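Side-chain contacts in hydrolase, haloacid dehalogenase-like family (Chlorobaculum tepidum, PDB 2HCF), which probably works as a magnesium-dependent hydrolase of the haloacid dehalogenase superfamily, built on a Rossmann-like core: residues V7-D12 / R99-A104; T14-E19 / K129-D134; H181-A186 / A191-V196; P211-K216 / L225-T230. All blocks are in the same frame, centred on the assembly; numbering follows the deposited sequence.

Contact 1: V7-D12 / R99-A104; sequences VLFDID and RELLDA. With MG (magnesium ion), chain B.
Leu-102 and Leu-101 take the ring of Phe-9 from two directions, one over a face and the other at the rim. The face contact is a CH-pi interaction: CD2 of Leu-102 stands 4.2 Å from the centroid of the Phe-9 ring and 26° off the ring normal, with Phe-9 CE2 its nearest atom at 3.9 Å. At the edge, close to the ring plane, CD2 of Leu-101 reaches Phe-9 CZ at 4.0 Å. Phe-9 points its CB at helix 98-106, and with CG beside the backbone N (chi1 -83°) the ring reaches about halfway across the 10.1 Å between Phe-9 CA and Leu-102 CA; the leucine methyl groups close the rest. Leu-101 also points toward the strand, whereas Leu-102 leaves its backbone across that direction, and it is the CD2 methyl of Leu-102 that comes up to the ring. All three residues are buried, and no hydrogen bond joins the segments.

The solvent side is the helix face carrying Glu-100 and Asp-103, both exposed. Past the strand end lies a separate, hydrated site, where Asp-10, itself buried, binds magnesium through OD2 at 2.0 Å and the carbonyl O of Asp-12 binds it at 2.1 Å. Three waters and Asp-178 complete the metal shell, and one of those waters donates to Asp-10 OD1. Asp-10 and Asp-12 fit the DxDx(T/V) signature of the family.

Strand 5-9 runs between strands 111-116 and 173-177 of the parallel sheet, where Phe-9 also touches Leu-113 and Ile-176. Helix 98-106 lies over this face beside helix 221-229, with Leu-101 against Val-224.

Contact 2: T14-E19 / K129-D134; sequences TLLKVE and KLPGID
Leu-15 meets Ile-133, and Leu-16 meets Pro-131, in two separate apolar touches that make up the contact. In the first, CB of Leu-15 lies 4.3 Å from CD1 of Ile-133, the end of its longer branch. CG1 of Ile-133 sits between backbone N and carbonyl carbon (chi1 59°), and the extended bond beyond it carries CD1 to Leu-15. In the second, CD2 of Leu-16 approaches CG of the Pro-131 ring at 4.3 Å. All four residues are buried and point their CB atoms toward the opposite segment, yet only 120 Å² is covered in all.

Backbone bonding shapes the partner loop without crossing the gap. Gly-132, with positive phi (75°), is the C-prime residue of a Schellman motif closing helix 121-129: Ile-133 N turns back to Leu-128 O, and Gly-132 N to Lys-129 O in a weak bond of 3.0 Å. This turn sets Pro-131 and Ile-133 on the side facing residues 14-19. Arg-99 holds the same turn from helix 98-106 by donating to Pro-131 O.

Charged and polar groups stay outside the interface. Asp-134 pairs with Arg-125, and its OD2 makes a long salt bridge of 4.0 Å with Lys-129 NZ. On the other segment, the polar end of Thr-14 serves the metal site, its OG1 hydrogen-bonded to Asp-10 OD2.

With neither hydrogen bonds nor salt bridges between the segments, cohesion here rests on dispersion and the exclusion of water: shape and burial, not directional bonds, hold residues 129-134 against residues 14-19, while Arg-99 supplies the directional hold from helix 98-106.

Contact 3: H181-A186 / A191-V196; sequences HDIRCA and ARSIAV
Ile-183 reaches from helix 180-187 to two residues of strand 192-196, dividing its branches between them. Its CB leaves the helix across the direction of the strand and forks there. One branch, CG2, comes to 4.1 Å from Ser-193 OG; the other, CG1, lies 4.1 Å from Ala-195 CB. At the tip, CD1 closes on the same methyl, with 3.9 Å between Ile-183 CD1 and Ala-195 CB.

Helix and strand are the last two elements of a beta-alpha-beta unit that starts with strand 173-177. Their short axes approach to 7.9 Å and run at 175°, nearly antiparallel, as the return leg of such a crossover should. Small side chains permit this closeness: CB of Ala-186 is 3.8 Å from CB of Ser-193. Nearer the connecting turn the link is made by backbone, Ala-191 N donating to Ala-186 O over 3.0 Å with an N-H...O angle of 160°, the donor tilted out of the carbonyl plane. Alternate strand residues Ser-193 and Ala-195 face the helix, while Ile-194 points away, onto Ile-228.

Ser-193 also has polar work to do. The partner of its OG outside these segments is Gly-212 N, just before the edge strand 213-215. Water 4 bridges the two elements, donating to Ile-183 O at 2.8 Å and hydrogen-bonded to Ser-193 OG at 2.8 Å.

Contact 4: P211-K216 / L225-T230; sequences PGTLFK and LASILT
Ser-227 fits its short side chain against Thr-213 and Phe-215, two residues on the same side of strand 213-215. Its OG lies opposite the backbone N (chi1 173°), a setting that sends the hydroxyl out from the helix toward the strand. The atom it approaches most closely there is a methyl carbon: Ser-227 OG is 3.7 Å from CG2 of Thr-213. The threonine rotamer explains this, for OG1 takes the place beside the backbone N (chi1 -58°) and CG2 the one anti to it. The two hydroxyls remain 3.9 Å apart, measured from Thr-213 OG1 to Ser-227 OG, and no hydrogen bond links the segments.

Phe-215 presents the rim of its ring, not a face. With CG beside the backbone N (chi1 -80°), the ring extends toward the helix, and CB of Ser-227 lies in its plane, 3.9 Å from Phe-215 CZ. Ser-227 OG is also near that plane, 3.8 Å from Phe-215 CE1.

At the last modelled residue, Thr-230 folds back so that its OG1 donates to Ala-226 O over 2.8 Å, in the carbonyl plane. The same oxygen accepts Thr-230 N at 3.2 Å, so two donors grip it. Two residues on from Ala-226, Ile-228 O accepts from Arg-192 of the neighbouring strand.

Only 94 Å² is covered and no residue that touches is fully buried. The contact is therefore slight: a serine hydroxyl set against a methyl group and an aromatic edge, van der Waals in kind, while the stronger polar bonds belong to the backbone of residues 226-230 and to Arg-192.

How the contacts relate
Contacts 1 and 3 are buried packings of a helix on the central parallel sheet, and contact 4 repeats that scheme at the sheet's edge strand, near the surface. Contact 2 is equally buried but joins a helix-terminating loop to strand 16-18, outside that sheet. Strands 192-196 and 213-215 are neighbours, so contacts 3 and 4 adjoin within the sheet, Phe-215 N hydrogen-bonded to Ala-195 O. Helices 98-106 and 221-229 touch each other, tying contact 1 to contact 4. Chemistry follows place: contacts 1 and 2 rely on apolar side chains, contact 3 adds a backbone bond and a water bridge, and contact 4 sets a hydroxyl against carbon.

Contact 1: V7-D12 / R99-A104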
loop_
_atom_site.group_PDB
_atom_site.type_symbol
_atom_site.label_atom_id
_atom_site.label_comp_id
_atom_site.label_asym_id
_atom_site.label_seq_id
_atom_site.Cartn_x
_atom_site.Cartn_y
_atom_site.Cartn_z
ATOM N N VAL A 7 6.150 11.355 4.600
ATOM C CA VAL A 7 6.603 10.018 4.320
ATOM C C VAL A 7 5.411 9.049 4.161
ATOM O O VAL A 7 4.672 8.786 5.115
ATOM C CB VAL A 7 7.539 9.511 5.443
ATOM C CG1 VAL A 7 8.194 8.212 5.016
ATOM C CG2 VAL A 7 8.600 10.556 5.764
ATOM N N LEU A 8 5.307 8.475 2.973
ATOM C CA LEU A 8 4.176 7.639 2.587
ATOM C C LEU A 8 4.650 6.203 2.347
ATOM O O LEU A 8 5.553 5.951 1.556
ATOM C CB LEU A 8 3.504 8.228 1.340
ATOM C CG LEU A 8 2.961 9.655 1.452
ATOM C CD1 LEU A 8 2.524 10.139 0.086
ATOM C CD2 LEU A 8 1.818 9.752 2.444
ATOM N N PHE A 9 4.018 5.269 3.038
ATOM C CA PHE A 9 4.378 3.852 3.044
ATOM C C PHE A 9 3.283 3.013 2.405
ATOM O O PHE A 9 2.068 3.154 2.741
ATOM C CB PHE A 9 4.489 3.340 4.481
ATOM C CG PHE A 9 5.818 3.621 5.160
ATOM C CD1 PHE A 9 6.872 2.718 5.041
ATOM C CD2 PHE A 9 5.983 4.728 6.000
ATOM C CE1 PHE A 9 8.078 2.949 5.687
ATOM C CE2 PHE A 9 7.176 4.962 6.637
ATOM C CZ PHE A 9 8.229 4.064 6.479
ATOM N N ASP A 10 3.721 2.150 1.495
ATOM C CA ASP A 10 2.986 0.950 1.066
ATOM C C ASP A 10 2.887 -0.069 2.205
ATOM O O ASP A 10 3.690 -0.021 3.103
ATOM C CB ASP A 10 3.760 0.355 -0.099
ATOM C CG ASP A 10 3.108 -0.894 -0.657
ATOM O OD1 ASP A 10 1.962 -0.752 -1.129
ATOM O OD2 ASP A 10 3.760 -1.976 -0.645
ATOM N N ILE A 11 1.887 -0.958 2.185
ATOM C CA ILE A 11 1.713 -1.995 3.205
ATOM C C ILE A 11 2.360 -3.345 2.785
ATOM O O ILE A 11 3.431 -3.722 3.311
ATOM C CB ILE A 11 0.223 -2.157 3.560
ATOM C CG1 ILE A 11 -0.351 -0.794 4.010
ATOM C CG2 ILE A 11 0.028 -3.236 4.624
ATOM C CD1 ILE A 11 -1.789 -0.839 4.455
ATOM N N ASP A 12 1.758 -4.046 1.815
ATOM C CA ASP A 12 2.138 -5.433 1.513
ATOM C C ASP A 12 3.486 -5.505 0.827
ATOM O O ASP A 12 3.727 -4.776 -0.162
ATOM C CB ASP A 12 1.075 -6.135 0.671
ATOM C CG ASP A 12 -0.292 -6.183 1.393
ATOM O OD1 ASP A 12 -0.955 -5.139 1.433
ATOM O OD2 ASP A 12 -0.664 -7.233 1.934
ATOM N N ARG A 99 8.832 -2.009 12.971
ATOM C CA ARG A 99 8.314 -1.321 14.162
ATOM C C ARG A 99 9.323 -0.270 14.653
ATOM O O ARG A 99 8.956 0.844 14.991
ATOM C CB ARG A 99 7.933 -2.290 15.283
ATOM C CG ARG A 99 7.094 -1.597 16.398
ATOM C CD ARG A 99 6.782 -2.460 17.608
ATOM N NE ARG A 99 6.252 -3.777 17.247
ATOM C CZ ARG A 99 4.968 -4.050 17.000
ATOM N NH1 ARG A 99 4.017 -3.113 17.089
ATOM N NH2 ARG A 99 4.629 -5.285 16.669
ATOM N N GLU A 100 10.606 -0.643 14.634
ATOM C CA GLU A 100 11.707 0.236 15.007
ATOM C C GLU A 100 11.733 1.492 14.131
ATOM O O GLU A 100 11.924 2.590 14.629
ATOM C CB GLU A 100 13.044 -0.499 14.887
ATOM C CG GLU A 100 13.216 -1.701 15.836
ATOM C CD GLU A 100 12.508 -2.995 15.378
ATOM O OE1 GLU A 100 11.911 -3.059 14.264
ATOM O OE2 GLU A 100 12.543 -3.965 16.167
ATOM N N LEU A 101 11.492 1.314 12.841
ATOM C CA LEU A 101 11.555 2.415 11.893
ATOM C C LEU A 101 10.375 3.371 12.103
ATOM O O LEU A 101 10.521 4.594 12.063
ATOM C CB LEU A 101 11.537 1.877 10.457
ATOM C CG LEU A 101 11.537 2.914 9.326
ATOM C CD1 LEU A 101 12.738 3.847 9.423
ATOM C CD2 LEU A 101 11.481 2.250 7.950
ATOM N N LEU A 102 9.192 2.803 12.304
ATOM C CA LEU A 102 7.991 3.592 12.494
ATOM C C LEU A 102 8.060 4.358 13.819
ATOM O O LEU A 102 7.673 5.508 13.867
ATOM C CB LEU A 102 6.752 2.701 12.411
ATOM C CG LEU A 102 6.424 2.131 11.020
ATOM C CD1 LEU A 102 5.170 1.305 11.025
ATOM C CD2 LEU A 102 6.297 3.208 9.972
ATOM N N ASP A 103 8.580 3.746 14.879
ATOM C CA ASP A 103 8.836 4.473 16.122
ATOM C C ASP A 103 9.773 5.666 15.931
ATOM O O ASP A 103 9.533 6.723 16.500
ATOM C CB ASP A 103 9.505 3.570 17.144
ATOM C CG ASP A 103 8.553 2.641 17.802
ATOM O OD1 ASP A 103 7.329 2.848 17.630
ATOM O OD2 ASP A 103 9.026 1.705 18.503
ATOM N N ALA A 104 10.859 5.451 15.191
ATOM C CA ALA A 104 11.861 6.481 14.932
ATOM C C ALA A 104 11.269 7.662 14.167
ATOM O O ALA A 104 11.614 8.808 14.438
ATOM C CB ALA A 104 13.043 5.893 14.161
HETATM MG MG MG B . 3.653 -3.562 -1.920
HETATM O O HOH W 1 1.531 -3.630 -1.999
HETATM O O HOH W 2 3.747 -5.559 -2.943
HETATM O O HOH W 3 3.420 -2.229 -3.487
#

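Contact 2: T14-E19 / K129-D134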
loop_
_atom_site.group_PDB
_atom_site.type_symbol
_atom_site.label_atom_id
_atom_site.label_comp_id
_atom_site.label_asym_id
_atom_site.label_seq_id
_atom_site.Cartn_x
_atom_site.Cartn_y
_atom_site.Cartn_z
ATOM N N THR A 14 6.231 -4.380 2.093
ATOM C CA THR A 14 6.975 -3.234 2.583
ATOM C C THR A 14 6.950 -3.177 4.111
ATOM O O THR A 14 8.002 -3.171 4.764
ATOM C CB THR A 14 6.395 -1.932 2.018
ATOM O OG1 THR A 14 6.434 -1.961 0.577
ATOM C CG2 THR A 14 7.168 -0.719 2.498
ATOM N N LEU A 15 5.755 -3.132 4.679
ATOM C CA LEU A 15 5.630 -3.205 6.159
ATOM C C LEU A 15 5.376 -4.609 6.665
ATOM O O LEU A 15 5.809 -4.979 7.751
ATOM C CB LEU A 15 4.496 -2.305 6.624
ATOM C CG LEU A 15 4.596 -0.820 6.255
ATOM C CD1 LEU A 15 3.296 -0.097 6.679
ATOM C CD2 LEU A 15 5.798 -0.206 6.945
ATOM N N LEU A 16 4.611 -5.371 5.911
ATOM C CA LEU A 16 4.203 -6.693 6.350
ATOM C C LEU A 16 3.831 -7.539 5.154
ATOM O O LEU A 16 3.769 -7.030 4.009
ATOM C CB LEU A 16 3.029 -6.591 7.330
ATOM C CG LEU A 16 1.740 -5.858 6.855
ATOM C CD1 LEU A 16 0.837 -6.734 5.978
ATOM C CD2 LEU A 16 0.941 -5.409 8.106
ATOM N N LYS A 17 3.628 -8.830 5.439
ATOM C CA LYS A 17 3.064 -9.800 4.506
ATOM C C LYS A 17 1.942 -10.548 5.159
ATOM O O LYS A 17 1.897 -10.676 6.390
ATOM C CB LYS A 17 4.103 -10.808 4.042
ATOM C CG LYS A 17 5.140 -10.158 3.141
ATOM C CD LYS A 17 6.164 -11.134 2.657
ATOM C CE LYS A 17 7.192 -10.383 1.798
ATOM N NZ LYS A 17 8.292 -11.249 1.297
ATOM N N VAL A 18 1.026 -11.019 4.307
ATOM C CA VAL A 18 -0.135 -11.772 4.745
ATOM C C VAL A 18 -0.086 -13.161 4.172
ATOM O O VAL A 18 0.391 -13.364 3.066
ATOM C CB VAL A 18 -1.456 -11.125 4.296
ATOM C CG1 VAL A 18 -2.653 -11.782 5.061
ATOM C CG2 VAL A 18 -1.430 -9.628 4.583
ATOM N N GLU A 19 -0.653 -14.090 4.929
ATOM C CA GLU A 19 -0.742 -15.486 4.551
ATOM C C GLU A 19 -1.665 -15.647 3.317
ATOM O O GLU A 19 -2.421 -14.749 3.003
ATOM C CB GLU A 19 -1.205 -16.241 5.807
ATOM C CG GLU A 19 -1.329 -17.670 5.712
ATOM C CD GLU A 19 -0.059 -18.378 5.396
ATOM O OE1 GLU A 19 0.804 -18.517 6.292
ATOM O OE2 GLU A 19 0.029 -18.850 4.258
ATOM N N LYS A 129 -3.441 -3.314 11.986
ATOM C CA LYS A 129 -3.939 -3.441 13.379
ATOM C C LYS A 129 -3.582 -4.762 14.075
ATOM O O LYS A 129 -3.389 -4.833 15.345
ATOM C CB LYS A 129 -5.468 -3.318 13.383
ATOM C CG LYS A 129 -6.027 -1.894 13.413
ATOM C CD LYS A 129 -7.537 -1.881 13.679
ATOM C CE LYS A 129 -8.201 -0.536 13.251
ATOM N NZ LYS A 129 -8.596 0.338 14.415
ATOM N N LEU A 130 -3.582 -5.841 13.305
ATOM C CA LEU A 130 -3.249 -7.165 13.871
ATOM C C LEU A 130 -1.894 -7.139 14.571
ATOM O O LEU A 130 -1.831 -7.389 15.747
ATOM C CB LEU A 130 -3.388 -8.276 12.826
ATOM C CG LEU A 130 -4.839 -8.560 12.459
ATOM C CD1 LEU A 130 -4.964 -9.449 11.269
ATOM C CD2 LEU A 130 -5.575 -9.183 13.647
ATOM N N PRO A 131 -0.811 -6.757 13.876
ATOM C CA PRO A 131 0.463 -6.568 14.580
ATOM C C PRO A 131 0.643 -5.234 15.348
ATOM O O PRO A 131 1.706 -4.985 15.917
ATOM C CB PRO A 131 1.488 -6.687 13.444
ATOM C CG PRO A 131 0.784 -6.145 12.304
ATOM C CD PRO A 131 -0.652 -6.541 12.438
ATOM N N GLY A 132 -0.378 -4.390 15.395
ATOM C CA GLY A 132 -0.333 -3.196 16.236
ATOM C C GLY A 132 0.534 -2.060 15.736
ATOM O O GLY A 132 1.234 -1.417 16.544
ATOM N N ILE A 133 0.508 -1.828 14.416
ATOM C CA ILE A 133 1.210 -0.700 13.831
ATOM C C ILE A 133 0.286 0.239 13.043
ATOM O O ILE A 133 0.760 1.057 12.272
ATOM C CB ILE A 133 2.398 -1.131 12.897
ATOM C CG1 ILE A 133 1.914 -2.004 11.757
ATOM C CG2 ILE A 133 3.471 -1.876 13.685
ATOM C CD1 ILE A 133 2.898 -2.064 10.655
ATOM N N ASP A 134 -1.022 0.114 13.219
ATOM C CA ASP A 134 -1.976 1.009 12.529
ATOM C C ASP A 134 -1.924 2.419 13.114
ATOM O O ASP A 134 -2.097 3.420 12.393
ATOM C CB ASP A 134 -3.391 0.425 12.627
ATOM C CG ASP A 134 -4.457 1.320 11.998
ATOM O OD1 ASP A 134 -4.424 1.503 10.772
ATOM O OD2 ASP A 134 -5.333 1.831 12.723
#

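Contact 3: H181-A186 / A191-V196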
loop_
_atom_site.group_PDB
_atom_site.type_symbol
_atom_site.label_atom_id
_atom_site.label_comp_id
_atom_site.label_asym_id
_atom_site.label_seq_id
_atom_site.Cartn_x
_atom_site.Cartn_y
_atom_site.Cartn_z
ATOM N N HIS A 181 5.524 -0.332 -9.211
ATOM C CA HIS A 181 4.344 0.535 -9.149
ATOM C C HIS A 181 4.521 1.627 -8.098
ATOM O O HIS A 181 4.065 2.756 -8.273
ATOM C CB HIS A 181 3.097 -0.295 -8.889
ATOM C CG HIS A 181 2.920 -1.406 -9.872
ATOM N ND1 HIS A 181 2.873 -1.181 -11.237
ATOM C CD2 HIS A 181 2.848 -2.742 -9.708
ATOM C CE1 HIS A 181 2.729 -2.335 -11.860
ATOM N NE2 HIS A 181 2.696 -3.298 -10.955
ATOM N N ASP A 182 5.171 1.274 -6.994
ATOM C CA ASP A 182 5.548 2.230 -5.985
ATOM C C ASP A 182 6.506 3.273 -6.566
ATOM O O ASP A 182 6.293 4.479 -6.433
ATOM C CB ASP A 182 6.171 1.503 -4.805
ATOM C CG ASP A 182 5.229 0.466 -4.245
ATOM O OD1 ASP A 182 4.325 0.865 -3.511
ATOM O OD2 ASP A 182 5.362 -0.734 -4.561
ATOM N N ILE A 183 7.529 2.799 -7.234
ATOM C CA ILE A 183 8.520 3.697 -7.753
ATOM C C ILE A 183 7.872 4.639 -8.769
ATOM O O ILE A 183 8.187 5.840 -8.845
ATOM C CB ILE A 183 9.686 2.909 -8.428
ATOM C CG1 ILE A 183 10.447 2.089 -7.386
ATOM C CG2 ILE A 183 10.655 3.873 -9.085
ATOM C CD1 ILE A 183 11.328 1.010 -7.957
ATOM N N ARG A 184 6.974 4.086 -9.571
ATOM C CA ARG A 184 6.391 4.813 -10.697
ATOM C C ARG A 184 5.420 5.863 -10.173
ATOM O O ARG A 184 5.367 6.971 -10.651
ATOM C CB ARG A 184 5.656 3.850 -11.628
ATOM C CG ARG A 184 4.703 4.548 -12.610
ATOM C CD ARG A 184 4.244 3.649 -13.742
ATOM N NE ARG A 184 5.284 2.693 -14.091
ATOM C CZ ARG A 184 5.221 1.380 -13.872
ATOM N NH1 ARG A 184 4.128 0.795 -13.356
ATOM N NH2 ARG A 184 6.265 0.646 -14.194
ATOM N N CYS A 185 4.657 5.520 -9.148
ATOM C CA CYS A 185 3.654 6.510 -8.679
ATOM C C CYS A 185 4.327 7.745 -8.031
ATOM O O CYS A 185 3.781 8.846 -8.075
ATOM C CB CYS A 185 2.573 5.872 -7.825
ATOM S SG CYS A 185 3.006 5.621 -6.158
ATOM N N ALA A 186 5.537 7.569 -7.505
ATOM C CA ALA A 186 6.306 8.674 -6.934
ATOM C C ALA A 186 6.668 9.731 -7.970
ATOM O O ALA A 186 6.785 10.914 -7.655
ATOM C CB ALA A 186 7.556 8.155 -6.269
ATOM N N ALA A 191 8.580 13.026 -6.493
ATOM C CA ALA A 191 8.940 12.745 -5.102
ATOM C C ALA A 191 10.163 11.836 -5.010
ATOM O O ALA A 191 10.608 11.279 -6.019
ATOM C CB ALA A 191 7.789 12.125 -4.391
ATOM N N ARG A 192 10.720 11.720 -3.805
ATOM C CA ARG A 192 11.842 10.816 -3.579
ATOM C C ARG A 192 11.284 9.414 -3.334
ATOM O O ARG A 192 10.561 9.195 -2.355
ATOM C CB ARG A 192 12.675 11.282 -2.368
ATOM C CG ARG A 192 13.385 12.614 -2.602
ATOM C CD ARG A 192 14.432 12.940 -1.548
ATOM N NE ARG A 192 13.833 13.413 -0.298
ATOM C CZ ARG A 192 13.963 12.847 0.897
ATOM N NH1 ARG A 192 14.648 11.719 1.082
ATOM N NH2 ARG A 192 13.364 13.425 1.928
ATOM N N SER A 193 11.621 8.470 -4.202
ATOM C CA SER A 193 11.200 7.092 -4.057
ATOM C C SER A 193 12.281 6.325 -3.332
ATOM O O SER A 193 13.465 6.466 -3.640
ATOM C CB SER A 193 10.869 6.442 -5.395
ATOM O OG SER A 193 11.962 6.517 -6.265
ATOM N N ILE A 194 11.869 5.562 -2.315
ATOM C CA ILE A 194 12.748 4.593 -1.684
ATOM C C ILE A 194 12.110 3.222 -1.901
ATOM O O ILE A 194 11.004 2.972 -1.438
ATOM C CB ILE A 194 12.936 4.852 -0.166
ATOM C CG1 ILE A 194 13.669 6.174 0.116
ATOM C CG2 ILE A 194 13.675 3.685 0.505
ATOM C CD1 ILE A 194 13.480 6.623 1.592
ATOM N N ALA A 195 12.800 2.350 -2.616
ATOM C CA ALA A 195 12.310 1.005 -2.890
ATOM C C ALA A 195 13.010 0.071 -1.930
ATOM O O ALA A 195 14.197 0.285 -1.608
ATOM C CB ALA A 195 12.615 0.621 -4.291
ATOM N N VAL A 196 12.282 -0.953 -1.476
ATOM C CA VAL A 196 12.819 -1.971 -0.587
ATOM C C VAL A 196 12.506 -3.344 -1.182
ATOM O O VAL A 196 11.373 -3.615 -1.586
ATOM C CB VAL A 196 12.269 -1.762 0.859
ATOM C CG1 VAL A 196 10.780 -1.833 0.885
ATOM C CG2 VAL A 196 12.916 -2.737 1.822
HETATM O O HOH W 4 10.536 7.337 -8.556
#

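Contact 4: P211-K216 / L225-T230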
loop_
_atom_site.group_PDB
_atom_site.type_symbol
_atom_site.label_atom_id
_atom_site.label_comp_id
_atom_site.label_asym_id
_atom_site.label_seq_id
_atom_site.Cartn_x
_atom_site.Cartn_y
_atom_site.Cartn_z
ATOM N N PRO A 211 14.731 3.832 -8.873
ATOM C CA PRO A 211 14.304 4.388 -7.611
ATOM C C PRO A 211 15.369 5.344 -7.108
ATOM O O PRO A 211 16.535 5.183 -7.429
ATOM C CB PRO A 211 14.219 3.150 -6.710
ATOM C CG PRO A 211 15.238 2.207 -7.308
ATOM C CD PRO A 211 15.067 2.406 -8.765
ATOM N N GLY A 212 14.988 6.328 -6.308
ATOM C CA GLY A 212 15.959 7.276 -5.793
ATOM C C GLY A 212 16.924 6.601 -4.859
ATOM O O GLY A 212 18.101 6.914 -4.847
ATOM N N THR A 213 16.410 5.688 -4.043
ATOM C CA THR A 213 17.238 4.858 -3.192
ATOM C C THR A 213 16.652 3.465 -3.217
ATOM O O THR A 213 15.434 3.318 -3.434
ATOM C CB THR A 213 17.222 5.435 -1.774
ATOM O OG1 THR A 213 17.705 6.778 -1.854
ATOM C CG2 THR A 213 18.092 4.636 -0.796
ATOM N N LEU A 214 17.514 2.466 -2.976
ATOM C CA LEU A 214 17.147 1.046 -2.954
ATOM C C LEU A 214 17.801 0.293 -1.787
ATOM O O LEU A 214 19.039 0.206 -1.659
ATOM C CB LEU A 214 17.506 0.414 -4.286
ATOM C CG LEU A 214 17.156 -1.073 -4.446
ATOM C CD1 LEU A 214 15.726 -1.420 -4.173
ATOM C CD2 LEU A 214 17.545 -1.506 -5.840
ATOM N N PHE A 215 16.949 -0.235 -0.929
ATOM C CA PHE A 215 17.328 -1.029 0.218
ATOM C C PHE A 215 17.041 -2.506 0.010
ATOM O O PHE A 215 16.081 -2.862 -0.628
ATOM C CB PHE A 215 16.520 -0.590 1.447
ATOM C CG PHE A 215 17.050 0.647 2.118
ATOM C CD1 PHE A 215 16.693 1.905 1.660
ATOM C CD2 PHE A 215 17.876 0.555 3.224
ATOM C CE1 PHE A 215 17.188 3.054 2.275
ATOM C CE2 PHE A 215 18.376 1.690 3.847
ATOM C CZ PHE A 215 18.033 2.945 3.375
ATOM N N LYS A 216 17.836 -3.354 0.644
ATOM C CA LYS A 216 17.531 -4.768 0.703
ATOM C C LYS A 216 16.403 -4.983 1.677
ATOM O O LYS A 216 15.453 -5.734 1.411
ATOM C CB LYS A 216 18.785 -5.555 1.101
ATOM C CG LYS A 216 18.659 -7.098 1.044
ATOM C CD LYS A 216 18.303 -7.599 -0.371
ATOM C CE LYS A 216 18.720 -9.048 -0.610
ATOM N NZ LYS A 216 18.481 -9.884 0.610
ATOM N N LEU A 225 16.430 5.898 8.369
ATOM C CA LEU A 225 15.992 7.215 8.800
ATOM C C LEU A 225 16.784 8.327 8.092
ATOM O O LEU A 225 16.205 9.273 7.547
ATOM C CB LEU A 225 16.139 7.307 10.322
ATOM C CG LEU A 225 15.542 8.536 11.000
ATOM C CD1 LEU A 225 14.007 8.514 10.932
ATOM C CD2 LEU A 225 16.023 8.606 12.431
ATOM N N ALA A 226 18.111 8.189 8.061
ATOM C CA ALA A 226 18.965 9.172 7.402
ATOM C C ALA A 226 18.576 9.312 5.947
ATOM O O ALA A 226 18.564 10.411 5.390
ATOM C CB ALA A 226 20.415 8.771 7.508
ATOM N N SER A 227 18.254 8.192 5.320
ATOM C CA SER A 227 17.926 8.227 3.926
ATOM C C SER A 227 16.570 8.902 3.713
ATOM O O SER A 227 16.387 9.616 2.740
ATOM C CB SER A 227 17.931 6.823 3.360
ATOM O OG SER A 227 17.451 6.867 2.056
ATOM N N ILE A 228 15.639 8.707 4.649
ATOM C CA ILE A 228 14.282 9.260 4.523
ATOM C C ILE A 228 14.260 10.764 4.771
ATOM O O ILE A 228 13.666 11.490 4.008
ATOM C CB ILE A 228 13.270 8.554 5.473
ATOM C CG1 ILE A 228 12.994 7.131 4.981
ATOM C CG2 ILE A 228 11.958 9.317 5.523
ATOM C CD1 ILE A 228 12.251 6.252 6.030
ATOM N N LEU A 229 14.935 11.229 5.813
ATOM C CA LEU A 229 14.918 12.660 6.160
ATOM C C LEU A 229 15.717 13.569 5.220
ATOM O O LEU A 229 15.291 14.693 4.948
ATOM C CB LEU A 229 15.389 12.856 7.602
ATOM C CG LEU A 229 14.519 12.103 8.603
ATOM C CD1 LEU A 229 15.171 12.142 9.966
ATOM C CD2 LEU A 229 13.114 12.653 8.664
ATOM N N THR A 230 16.841 13.066 4.704
ATOM C CA THR A 230 17.822 13.846 3.899
ATOM C C THR A 230 17.457 14.011 2.403
ATOM O O THR A 230 17.296 15.140 1.897
ATOM C CB THR A 230 19.223 13.182 4.004
ATOM O OG1 THR A 230 19.595 13.065 5.389
ATOM C CG2 THR A 230 20.285 13.986 3.251
#